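PDB 3ZED: RNA-directed RNA polymerase, which probably copies RNA from an RNA template by joining ribonucleoside triphosphates, and probably occurs both free and covalently attached to the viral genome. Local coordinates for residues Val177-Lys185 against Leu507-Phe515; Glu407-Met418 against Phe475-Ile486. All blocks are in the same frame, centred on the assembly; numbering follows the deposited sequence.

Contact 1: Val177-Lys185 against Leu507-Phe515; sequences VATGRNPNK and LEEKTGINF. With K (potassium ion), chain K.
Arg181 grips the carboxylate of Glu508 end-on in a two-pronged salt bridge, with NH1 on Glu508 OE1 at 3.0 Å and NH2 on Glu508 OE2 at 2.9 Å. Both oxygens lie near the guanidinium plane, but the carboxylate is turned 41° against it, so OE1 is met from above its own plane while OE2 is approached on the syn side. The anti lone pair of OE2 takes the backbone N of Phe515, and the carboxylate is thereby held against rotation. Beyond CG the arginine chain runs extended to NE, carrying the guanidinium across to helix 507-511; NH2 also forms a salt bridge with Glu404, just after strand 397-403. Asn514 ND2 sits over one guanidinium face as a second donor to Glu404, without bonding to the arginine.

The same two segments build a potassium site, from the last turn of helix 164-179 with the loop after it and the link from helix 507-511 into strand 515-521. Val177 O, Asn182 O and Gly512 O supply backbone carbonyls, Asn184 and Asn514 their OD1 atoms, and Asn409 OD1 completes six neutral ligands. Asn184 ND2 donates to Ala408 O, which leaves OD1 turned to the ion. Potassium lies 2.6 Å from Gly512 O and 2.8 Å from Asn514 OD1. Asn182 ND2 also donates to Asn514 OD1, at 2.8 Å, arriving from above the carbonyl plane. Asn182 turns its amide to the helix, CG lying opposite the backbone N (chi1 -175°), while its carbonyl binds potassium; ND2 makes a further, weak bond to Glu508 O.

Lys185 stretches its extended chain alongside Gly512, which has positive phi, and NZ reaches Glu509 O at 2.8 Å. The ammonium thus lies near the C-terminal end of the short helix, a position probably favourable for its charge.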
loop_
_atom_site.group_PDB
_atom_site.type_symbol
_atom_site.label_atom_id
_atom_site.label_comp_id
_atom_site.label_asym_id
_atom_site.label_seq_id
_atom_site.Cartn_x
_atom_site.Cartn_y
_atom_site.Cartn_z
ATOM N N VAL B 177 7.212 18.022 -4.817
ATOM C CA VAL B 177 7.374 16.872 -5.742
ATOM C C VAL B 177 6.318 16.967 -6.884
ATOM O O VAL B 177 6.656 16.805 -8.060
ATOM C CB VAL B 177 7.328 15.490 -5.000
ATOM C CG1 VAL B 177 7.148 14.327 -5.975
ATOM C CG2 VAL B 177 8.575 15.277 -4.146
ATOM N N ALA B 178 5.065 17.294 -6.537
ATOM C CA ALA B 178 3.970 17.401 -7.498
ATOM C C ALA B 178 4.086 18.586 -8.454
ATOM O O ALA B 178 3.683 18.445 -9.613
ATOM C CB ALA B 178 2.634 17.493 -6.766
ATOM N N THR B 179 4.544 19.771 -7.973
ATOM C CA THR B 179 4.484 21.002 -8.774
ATOM C C THR B 179 5.802 21.806 -8.869
ATOM O O THR B 179 5.833 22.813 -9.573
ATOM C CB THR B 179 3.391 21.949 -8.173
ATOM O OG1 THR B 179 3.829 22.411 -6.892
ATOM C CG2 THR B 179 2.014 21.280 -8.027
ATOM N N GLY B 180 6.840 21.386 -8.162
ATOM C CA GLY B 180 8.096 22.134 -8.089
ATOM C C GLY B 180 9.079 21.964 -9.219
ATOM O O GLY B 180 8.777 22.314 -10.348
ATOM N N ARG B 181 10.263 21.423 -8.919
ATOM C CA ARG B 181 11.353 21.242 -9.889
ATOM C C ARG B 181 10.956 20.344 -11.075
ATOM O O ARG B 181 11.440 20.554 -12.190
ATOM C CB ARG B 181 12.602 20.667 -9.191
ATOM C CG ARG B 181 12.442 19.258 -8.595
ATOM C CD ARG B 181 13.795 18.755 -8.109
ATOM N NE ARG B 181 13.756 17.381 -7.620
ATOM C CZ ARG B 181 13.957 16.302 -8.374
ATOM N NH1 ARG B 181 14.199 16.427 -9.671
ATOM N NH2 ARG B 181 13.896 15.092 -7.839
ATOM N N ASN B 182 10.096 19.338 -10.824
ATOM C CA ASN B 182 9.688 18.379 -11.834
ATOM C C ASN B 182 8.176 18.142 -11.718
ATOM O O ASN B 182 7.741 17.142 -11.131
ATOM C CB ASN B 182 10.522 17.076 -11.680
ATOM C CG ASN B 182 10.262 16.063 -12.765
ATOM O OD1 ASN B 182 10.199 16.385 -13.949
ATOM N ND2 ASN B 182 10.036 14.825 -12.373
ATOM N N PRO B 183 7.354 19.078 -12.264
ATOM C CA PRO B 183 5.890 18.925 -12.175
ATOM C C PRO B 183 5.370 17.620 -12.760
ATOM O O PRO B 183 5.896 17.113 -13.752
ATOM C CB PRO B 183 5.364 20.126 -12.983
ATOM C CG PRO B 183 6.458 21.135 -12.916
ATOM C CD PRO B 183 7.710 20.311 -13.006
ATOM N N ASN B 184 4.316 17.084 -12.133
ATOM C CA ASN B 184 3.666 15.841 -12.536
ATOM C C ASN B 184 3.202 15.897 -13.962
ATOM O O ASN B 184 2.842 16.964 -14.459
ATOM C CB ASN B 184 2.474 15.540 -11.633
ATOM C CG ASN B 184 2.845 15.177 -10.230
ATOM O OD1 ASN B 184 4.012 14.924 -9.917
ATOM N ND2 ASN B 184 1.864 15.179 -9.352
ATOM N N LYS B 185 3.215 14.742 -14.627
ATOM C CA LYS B 185 2.706 14.619 -15.996
ATOM C C LYS B 185 1.719 13.479 -16.065
ATOM O O LYS B 185 1.946 12.422 -15.481
ATOM C CB LYS B 185 3.837 14.398 -17.006
ATOM C CG LYS B 185 4.722 15.613 -17.210
ATOM C CD LYS B 185 5.868 15.310 -18.119
ATOM C CE LYS B 185 6.643 16.588 -18.372
ATOM N NZ LYS B 185 7.635 16.396 -19.440
ATOM N N LEU B 507 15.076 10.889 -17.232
ATOM C CA LEU B 507 13.765 10.246 -17.269
ATOM C C LEU B 507 12.816 10.919 -16.263
ATOM O O LEU B 507 11.607 10.807 -16.419
ATOM C CB LEU B 507 13.832 8.721 -17.049
ATOM C CG LEU B 507 14.721 7.915 -18.025
ATOM C CD1 LEU B 507 14.964 6.504 -17.517
ATOM C CD2 LEU B 507 14.179 7.893 -19.429
ATOM N N GLU B 508 13.357 11.673 -15.277
ATOM C CA GLU B 508 12.520 12.405 -14.325
ATOM C C GLU B 508 11.642 13.409 -15.073
ATOM O O GLU B 508 10.417 13.381 -14.926
ATOM C CB GLU B 508 13.366 13.138 -13.281
ATOM C CG GLU B 508 13.878 12.310 -12.120
ATOM C CD GLU B 508 14.390 13.196 -10.996
ATOM O OE1 GLU B 508 15.184 14.127 -11.269
ATOM O OE2 GLU B 508 13.927 13.016 -9.850
ATOM N N GLU B 509 12.271 14.256 -15.922
ATOM C CA GLU B 509 11.581 15.255 -16.722
ATOM C C GLU B 509 10.727 14.604 -17.804
ATOM O O GLU B 509 9.623 15.078 -18.058
ATOM C CB GLU B 509 12.589 16.239 -17.341
ATOM C CG GLU B 509 11.958 17.310 -18.218
ATOM C CD GLU B 509 12.898 18.368 -18.771
ATOM O OE1 GLU B 509 14.138 18.200 -18.689
ATOM O OE2 GLU B 509 12.377 19.377 -19.293
ATOM N N LYS B 510 11.227 13.539 -18.445
ATOM C CA LYS B 510 10.476 12.860 -19.503
ATOM C C LYS B 510 9.141 12.269 -18.949
ATOM O O LYS B 510 8.130 12.350 -19.631
ATOM C CB LYS B 510 11.356 11.763 -20.167
ATOM C CG LYS B 510 10.691 10.893 -21.255
ATOM C CD LYS B 510 10.491 11.607 -22.573
ATOM C CE LYS B 510 9.653 10.809 -23.558
ATOM N NZ LYS B 510 10.502 9.885 -24.351
ATOM N N THR B 511 9.136 11.736 -17.707
ATOM C CA THR B 511 7.962 11.074 -17.119
ATOM C C THR B 511 7.131 11.949 -16.142
ATOM O O THR B 511 6.003 11.578 -15.811
ATOM C CB THR B 511 8.407 9.792 -16.368
ATOM O OG1 THR B 511 9.272 10.152 -15.286
ATOM C CG2 THR B 511 9.088 8.768 -17.272
ATOM N N GLY B 512 7.714 13.035 -15.632
ATOM C CA GLY B 512 7.076 13.891 -14.626
ATOM C C GLY B 512 7.103 13.218 -13.258
ATOM O O GLY B 512 6.428 13.667 -12.323
ATOM N N ILE B 513 7.894 12.112 -13.139
ATOM C CA ILE B 513 8.000 11.291 -11.935
ATOM C C ILE B 513 9.406 11.449 -11.352
ATOM O O ILE B 513 10.395 11.133 -12.016
ATOM C CB ILE B 513 7.627 9.799 -12.228
ATOM C CG1 ILE B 513 6.184 9.687 -12.764
ATOM C CG2 ILE B 513 7.783 8.926 -10.960
ATOM C CD1 ILE B 513 5.867 8.401 -13.588
ATOM N N ASN B 514 9.485 11.954 -10.114
ATOM C CA ASN B 514 10.736 12.123 -9.374
ATOM C C ASN B 514 11.180 10.791 -8.819
ATOM O O ASN B 514 10.357 10.023 -8.324
ATOM C CB ASN B 514 10.559 13.120 -8.216
ATOM C CG ASN B 514 10.176 14.520 -8.598
ATOM O OD1 ASN B 514 9.499 14.756 -9.589
ATOM N ND2 ASN B 514 10.549 15.478 -7.785
ATOM N N PHE B 515 12.477 10.527 -8.849
ATOM C CA PHE B 515 13.007 9.286 -8.285
ATOM C C PHE B 515 14.436 9.503 -7.887
ATOM O O PHE B 515 15.077 10.455 -8.348
ATOM C CB PHE B 515 12.901 8.114 -9.297
ATOM C CG PHE B 515 13.502 8.375 -10.668
ATOM C CD1 PHE B 515 14.880 8.361 -10.859
ATOM C CD2 PHE B 515 12.688 8.609 -11.771
ATOM C CE1 PHE B 515 15.431 8.633 -12.118
ATOM C CE2 PHE B 515 13.236 8.841 -13.036
ATOM C CZ PHE B 515 14.603 8.852 -13.203
HETATM K K K K . 6.758 14.951 -10.048
HETATM O O HOH W 1 8.868 18.138 -8.383
HETATM O O HOH W 2 3.859 12.465 -12.648
HETATM O O HOH W 3 3.641 10.018 -15.914
HETATM O O HOH W 4 7.470 13.982 -21.873
#

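Contact 2: Glu407-Met418 against Phe475-Ile486; sequences EANCTPQHMQAM and FTFLNNHLMSTI. With K (potassium ion), chain K.
Met483 lies over one face of the His414 imidazole, its SD 4.4 Å from the ring centroid and almost exactly on the normal, with CG making a CH-pi contact nearer the rim. Ile486 CD1 meets the same ring at its edge, 3.6 Å from His414 CD2. A second Met-aromatic contact joins Met415 to Phe475: the methionine chain is extended, which places CE over the ring face, 3.7 Å from Phe475 CG, while SD stands obliquely. Leu478 CD1 covers the opposite face of Phe475.

Apolar packing fills the angle between helix pieces 412-418 and 476-486, whose axes approach to 9.2 Å at 98°. Order and sequence are consistent with helix 476-493 being the motif B helix of the polymerase palm, packed on the segment that follows motif A. Met418 is bent at chi2 and chi3 (52° and 61°), so that CG lies against Leu478 CB while CE turns back to Leu482 CB and Leu478 O. Leu482 CD2 presses closely on His414 O, at 3.1 Å, and also touches Ala417 CB. Met483 CE, in turn, packs on Cys410 CB. Asn409, whose CB touches Met483 SD, turns OD1 to the potassium ion.

Polar links are few. Within 407-418, Thr411 and His414 form a capping box: His414 N donates to Thr411 OG1, and Thr411 N donates to His414 ND1, helping to fix the ring that Met483 covers. Asn479 ND2, which also has a partner in Gln469, gives a weak bond to Met415 SD at 3.5 Å. Asn479 OD1 is buried beside Met415 CA and at the edge of Phe475 without a polar partner. Cohesion therefore rests mainly on methionine sulfur, methyl groups and ring faces, with shape fit rather than strong directional bonds joining helix 476-493 to helix 412-426 and the turn before it.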
loop_
_atom_site.group_PDB
_atom_site.type_symbol
_atom_site.label_atom_id
_atom_site.label_comp_id
_atom_site.label_asym_id
_atom_site.label_seq_id
_atom_site.Cartn_x
_atom_site.Cartn_y
_atom_site.Cartn_z
ATOM N N GLU B 407 3.695 8.776 -3.954
ATOM C CA GLU B 407 2.291 9.211 -3.978
ATOM C C GLU B 407 2.082 10.636 -4.545
ATOM O O GLU B 407 1.099 10.868 -5.249
ATOM C CB GLU B 407 1.701 9.146 -2.554
ATOM C CG GLU B 407 1.445 7.730 -2.042
ATOM C CD GLU B 407 2.574 7.048 -1.283
ATOM O OE1 GLU B 407 3.757 7.305 -1.599
ATOM O OE2 GLU B 407 2.274 6.243 -0.372
ATOM N N ALA B 408 3.014 11.569 -4.263
ATOM C CA ALA B 408 2.950 12.978 -4.702
ATOM C C ALA B 408 3.077 13.128 -6.224
ATOM O O ALA B 408 2.664 14.161 -6.761
ATOM C CB ALA B 408 4.041 13.799 -4.004
ATOM N N ASN B 409 3.644 12.116 -6.921
ATOM C CA ASN B 409 3.832 12.110 -8.391
ATOM C C ASN B 409 2.561 11.659 -9.141
ATOM O O ASN B 409 2.486 11.758 -10.371
ATOM C CB ASN B 409 4.982 11.181 -8.776
ATOM C CG ASN B 409 6.326 11.617 -8.254
ATOM O OD1 ASN B 409 7.002 12.475 -8.821
ATOM N ND2 ASN B 409 6.766 11.004 -7.187
ATOM N N CYS B 410 1.588 11.117 -8.404
ATOM C CA CYS B 410 0.366 10.583 -8.992
ATOM C C CYS B 410 -0.612 11.666 -9.436
ATOM O O CYS B 410 -0.902 12.601 -8.692
ATOM C CB CYS B 410 -0.296 9.613 -8.024
ATOM S SG CYS B 410 -1.523 8.530 -8.787
ATOM N N THR B 411 -1.097 11.541 -10.680
ATOM C CA THR B 411 -2.144 12.390 -11.230
ATOM C C THR B 411 -3.450 11.578 -11.192
ATOM O O THR B 411 -3.376 10.340 -11.247
ATOM C CB THR B 411 -1.845 12.867 -12.672
ATOM O OG1 THR B 411 -1.941 11.751 -13.559
ATOM C CG2 THR B 411 -0.504 13.589 -12.809
ATOM N N PRO B 412 -4.657 12.209 -11.184
ATOM C CA PRO B 412 -5.893 11.406 -11.251
ATOM C C PRO B 412 -5.892 10.486 -12.485
ATOM O O PRO B 412 -6.416 9.375 -12.414
ATOM C CB PRO B 412 -6.997 12.466 -11.315
ATOM C CG PRO B 412 -6.382 13.680 -10.639
ATOM C CD PRO B 412 -4.955 13.656 -11.110
ATOM N N GLN B 413 -5.204 10.912 -13.571
ATOM C CA GLN B 413 -5.071 10.189 -14.839
ATOM C C GLN B 413 -4.250 8.905 -14.700
ATOM O O GLN B 413 -4.519 7.955 -15.431
ATOM C CB GLN B 413 -4.489 11.091 -15.940
ATOM C CG GLN B 413 -5.519 12.139 -16.473
ATOM C CD GLN B 413 -5.760 13.302 -15.512
ATOM O OE1 GLN B 413 -4.917 13.631 -14.658
ATOM N NE2 GLN B 413 -6.928 13.921 -15.590
ATOM N N HIS B 414 -3.285 8.852 -13.766
ATOM C CA HIS B 414 -2.537 7.616 -13.489
ATOM C C HIS B 414 -3.489 6.570 -12.903
ATOM O O HIS B 414 -3.487 5.420 -13.344
ATOM C CB HIS B 414 -1.381 7.861 -12.516
ATOM C CG HIS B 414 -0.191 8.521 -13.125
ATOM N ND1 HIS B 414 0.075 9.859 -12.898
ATOM C CD2 HIS B 414 0.787 7.999 -13.906
ATOM C CE1 HIS B 414 1.202 10.117 -13.553
ATOM N NE2 HIS B 414 1.669 9.027 -14.173
ATOM N N MET B 415 -4.333 6.984 -11.930
ATOM C CA MET B 415 -5.297 6.069 -11.315
ATOM C C MET B 415 -6.364 5.648 -12.327
ATOM O O MET B 415 -6.798 4.500 -12.305
ATOM C CB MET B 415 -5.944 6.696 -10.075
ATOM C CG MET B 415 -6.926 5.772 -9.404
ATOM S SD MET B 415 -7.300 6.302 -7.747
ATOM C CE MET B 415 -8.658 5.219 -7.409
ATOM N N GLN B 416 -6.773 6.578 -13.212
ATOM C CA GLN B 416 -7.748 6.297 -14.254
ATOM C C GLN B 416 -7.219 5.198 -15.200
ATOM O O GLN B 416 -7.986 4.316 -15.581
ATOM C CB GLN B 416 -8.073 7.574 -15.022
ATOM C CG GLN B 416 -9.269 7.420 -15.953
ATOM C CD GLN B 416 -9.610 8.729 -16.577
ATOM O OE1 GLN B 416 -8.778 9.359 -17.236
ATOM N NE2 GLN B 416 -10.836 9.166 -16.375
ATOM N N ALA B 417 -5.917 5.254 -15.566
ATOM C CA ALA B 417 -5.258 4.244 -16.416
ATOM C C ALA B 417 -5.209 2.880 -15.690
ATOM O O ALA B 417 -5.406 1.841 -16.325
ATOM C CB ALA B 417 -3.858 4.701 -16.803
ATOM N N MET B 418 -5.007 2.889 -14.359
ATOM C CA MET B 418 -5.027 1.650 -13.557
ATOM C C MET B 418 -6.465 1.072 -13.569
ATOM O O MET B 418 -6.631 -0.141 -13.725
ATOM C CB MET B 418 -4.530 1.900 -12.126
ATOM C CG MET B 418 -4.630 0.662 -11.200
ATOM S SD MET B 418 -3.876 -0.861 -11.859
ATOM C CE MET B 418 -2.131 -0.343 -12.031
ATOM N N PHE B 475 -5.871 2.207 -3.529
ATOM C CA PHE B 475 -5.092 2.105 -4.773
ATOM C C PHE B 475 -3.635 2.583 -4.628
ATOM O O PHE B 475 -2.952 2.696 -5.645
ATOM C CB PHE B 475 -5.809 2.879 -5.904
ATOM C CG PHE B 475 -6.866 2.057 -6.636
ATOM C CD1 PHE B 475 -7.913 1.453 -5.941
ATOM C CD2 PHE B 475 -6.805 1.883 -8.011
ATOM C CE1 PHE B 475 -8.866 0.669 -6.609
ATOM C CE2 PHE B 475 -7.760 1.112 -8.678
ATOM C CZ PHE B 475 -8.781 0.509 -7.973
ATOM N N THR B 476 -3.136 2.806 -3.388
ATOM C CA THR B 476 -1.771 3.320 -3.181
ATOM C C THR B 476 -0.714 2.453 -3.937
ATOM O O THR B 476 0.025 2.991 -4.778
ATOM C CB THR B 476 -1.428 3.482 -1.676
ATOM O OG1 THR B 476 -2.347 4.410 -1.077
ATOM C CG2 THR B 476 0.004 4.004 -1.464
ATOM N N PHE B 477 -0.666 1.143 -3.643
ATOM C CA PHE B 477 0.280 0.201 -4.279
ATOM C C PHE B 477 0.139 0.215 -5.808
ATOM O O PHE B 477 1.151 0.316 -6.516
ATOM C CB PHE B 477 0.071 -1.252 -3.754
ATOM C CG PHE B 477 0.890 -2.285 -4.515
ATOM C CD1 PHE B 477 0.419 -2.834 -5.710
ATOM C CD2 PHE B 477 2.135 -2.695 -4.047
ATOM C CE1 PHE B 477 1.209 -3.719 -6.454
ATOM C CE2 PHE B 477 2.923 -3.590 -4.787
ATOM C CZ PHE B 477 2.460 -4.084 -5.986
ATOM N N LEU B 478 -1.117 0.049 -6.304
ATOM C CA LEU B 478 -1.421 -0.052 -7.736
ATOM C C LEU B 478 -0.997 1.187 -8.517
ATOM O O LEU B 478 -0.346 1.060 -9.550
ATOM C CB LEU B 478 -2.929 -0.342 -7.972
ATOM C CG LEU B 478 -3.431 -1.710 -7.507
ATOM C CD1 LEU B 478 -4.937 -1.799 -7.570
ATOM C CD2 LEU B 478 -2.797 -2.829 -8.303
ATOM N N ASN B 479 -1.333 2.375 -8.013
ATOM C CA ASN B 479 -0.971 3.638 -8.665
ATOM C C ASN B 479 0.547 3.859 -8.645
ATOM O O ASN B 479 1.095 4.294 -9.639
ATOM C CB ASN B 479 -1.699 4.816 -8.012
ATOM C CG ASN B 479 -3.193 4.783 -8.163
ATOM O OD1 ASN B 479 -3.732 4.170 -9.081
ATOM N ND2 ASN B 479 -3.896 5.480 -7.281
ATOM N N ASN B 480 1.221 3.533 -7.538
ATOM C CA ASN B 480 2.680 3.654 -7.448
ATOM C C ASN B 480 3.360 2.664 -8.396
ATOM O O ASN B 480 4.325 3.025 -9.069
ATOM C CB ASN B 480 3.151 3.424 -6.007
ATOM C CG ASN B 480 3.003 4.629 -5.100
ATOM O OD1 ASN B 480 2.724 5.739 -5.531
ATOM N ND2 ASN B 480 3.175 4.430 -3.816
ATOM N N HIS B 481 2.821 1.418 -8.488
ATOM C CA HIS B 481 3.356 0.378 -9.378
ATOM C C HIS B 481 3.249 0.808 -10.854
ATOM O O HIS B 481 4.166 0.543 -11.634
ATOM C CB HIS B 481 2.631 -0.956 -9.127
ATOM C CG HIS B 481 3.361 -2.163 -9.650
ATOM N ND1 HIS B 481 4.197 -2.917 -8.832
ATOM C CD2 HIS B 481 3.320 -2.734 -10.879
ATOM C CE1 HIS B 481 4.618 -3.925 -9.581
ATOM N NE2 HIS B 481 4.141 -3.842 -10.829
ATOM N N LEU B 482 2.152 1.498 -11.223
ATOM C CA LEU B 482 1.968 2.012 -12.582
ATOM C C LEU B 482 3.025 3.112 -12.895
ATOM O O LEU B 482 3.616 3.117 -13.984
ATOM C CB LEU B 482 0.533 2.523 -12.776
ATOM C CG LEU B 482 0.198 3.366 -14.038
ATOM C CD1 LEU B 482 0.705 2.711 -15.315
ATOM C CD2 LEU B 482 -1.277 3.455 -14.194
ATOM N N MET B 483 3.268 4.015 -11.946
ATOM C CA MET B 483 4.273 5.077 -12.116
ATOM C C MET B 483 5.671 4.486 -12.312
ATOM O O MET B 483 6.377 4.916 -13.224
ATOM C CB MET B 483 4.232 6.074 -10.967
ATOM C CG MET B 483 2.972 6.916 -10.993
ATOM S SD MET B 483 3.000 8.291 -9.829
ATOM C CE MET B 483 2.857 7.421 -8.273
ATOM N N SER B 484 6.029 3.440 -11.536
ATOM C CA SER B 484 7.324 2.762 -11.699
ATOM C C SER B 484 7.406 2.060 -13.050
ATOM O O SER B 484 8.469 2.068 -13.663
ATOM C CB SER B 484 7.559 1.760 -10.575
ATOM O OG SER B 484 7.720 2.443 -9.348
ATOM N N THR B 485 6.276 1.507 -13.532
ATOM C CA THR B 485 6.150 0.854 -14.850
ATOM C C THR B 485 6.506 1.853 -15.977
ATOM O O THR B 485 7.208 1.488 -16.924
ATOM C CB THR B 485 4.731 0.265 -15.003
ATOM O OG1 THR B 485 4.630 -0.847 -14.114
ATOM C CG2 THR B 485 4.408 -0.172 -16.433
ATOM N N ILE B 486 6.026 3.110 -15.846
ATOM C CA ILE B 486 6.276 4.191 -16.796
ATOM C C ILE B 486 7.782 4.524 -16.810
ATOM O O ILE B 486 8.373 4.628 -17.891
ATOM C CB ILE B 486 5.391 5.438 -16.482
ATOM C CG1 ILE B 486 3.901 5.128 -16.750
ATOM C CG2 ILE B 486 5.892 6.694 -17.256
ATOM C CD1 ILE B 486 2.870 6.194 -16.279
HETATM K K K K . 6.758 14.951 -10.048
#

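From the N terminus, the chain leaves helix 164-179 through 177-185, whose partner 507-515 follows only after 321 intervening residues; contact 1 closes this long loop at the start of strand 515-521. Contact 2 falls wholly within it, joining 407-418 to 475-486 across a shorter loop of 56 residues, so the two closures nest without crossing. Their centres are 13 Å apart, and they touch directly. The potassium ion is shared by the two contacts, and Asn514 N probably donates to Asn409 OD1. Together they tie helix 164-179 and the edge of the four-stranded antiparallel sheet to the crossed helices 412-426 and 476-493.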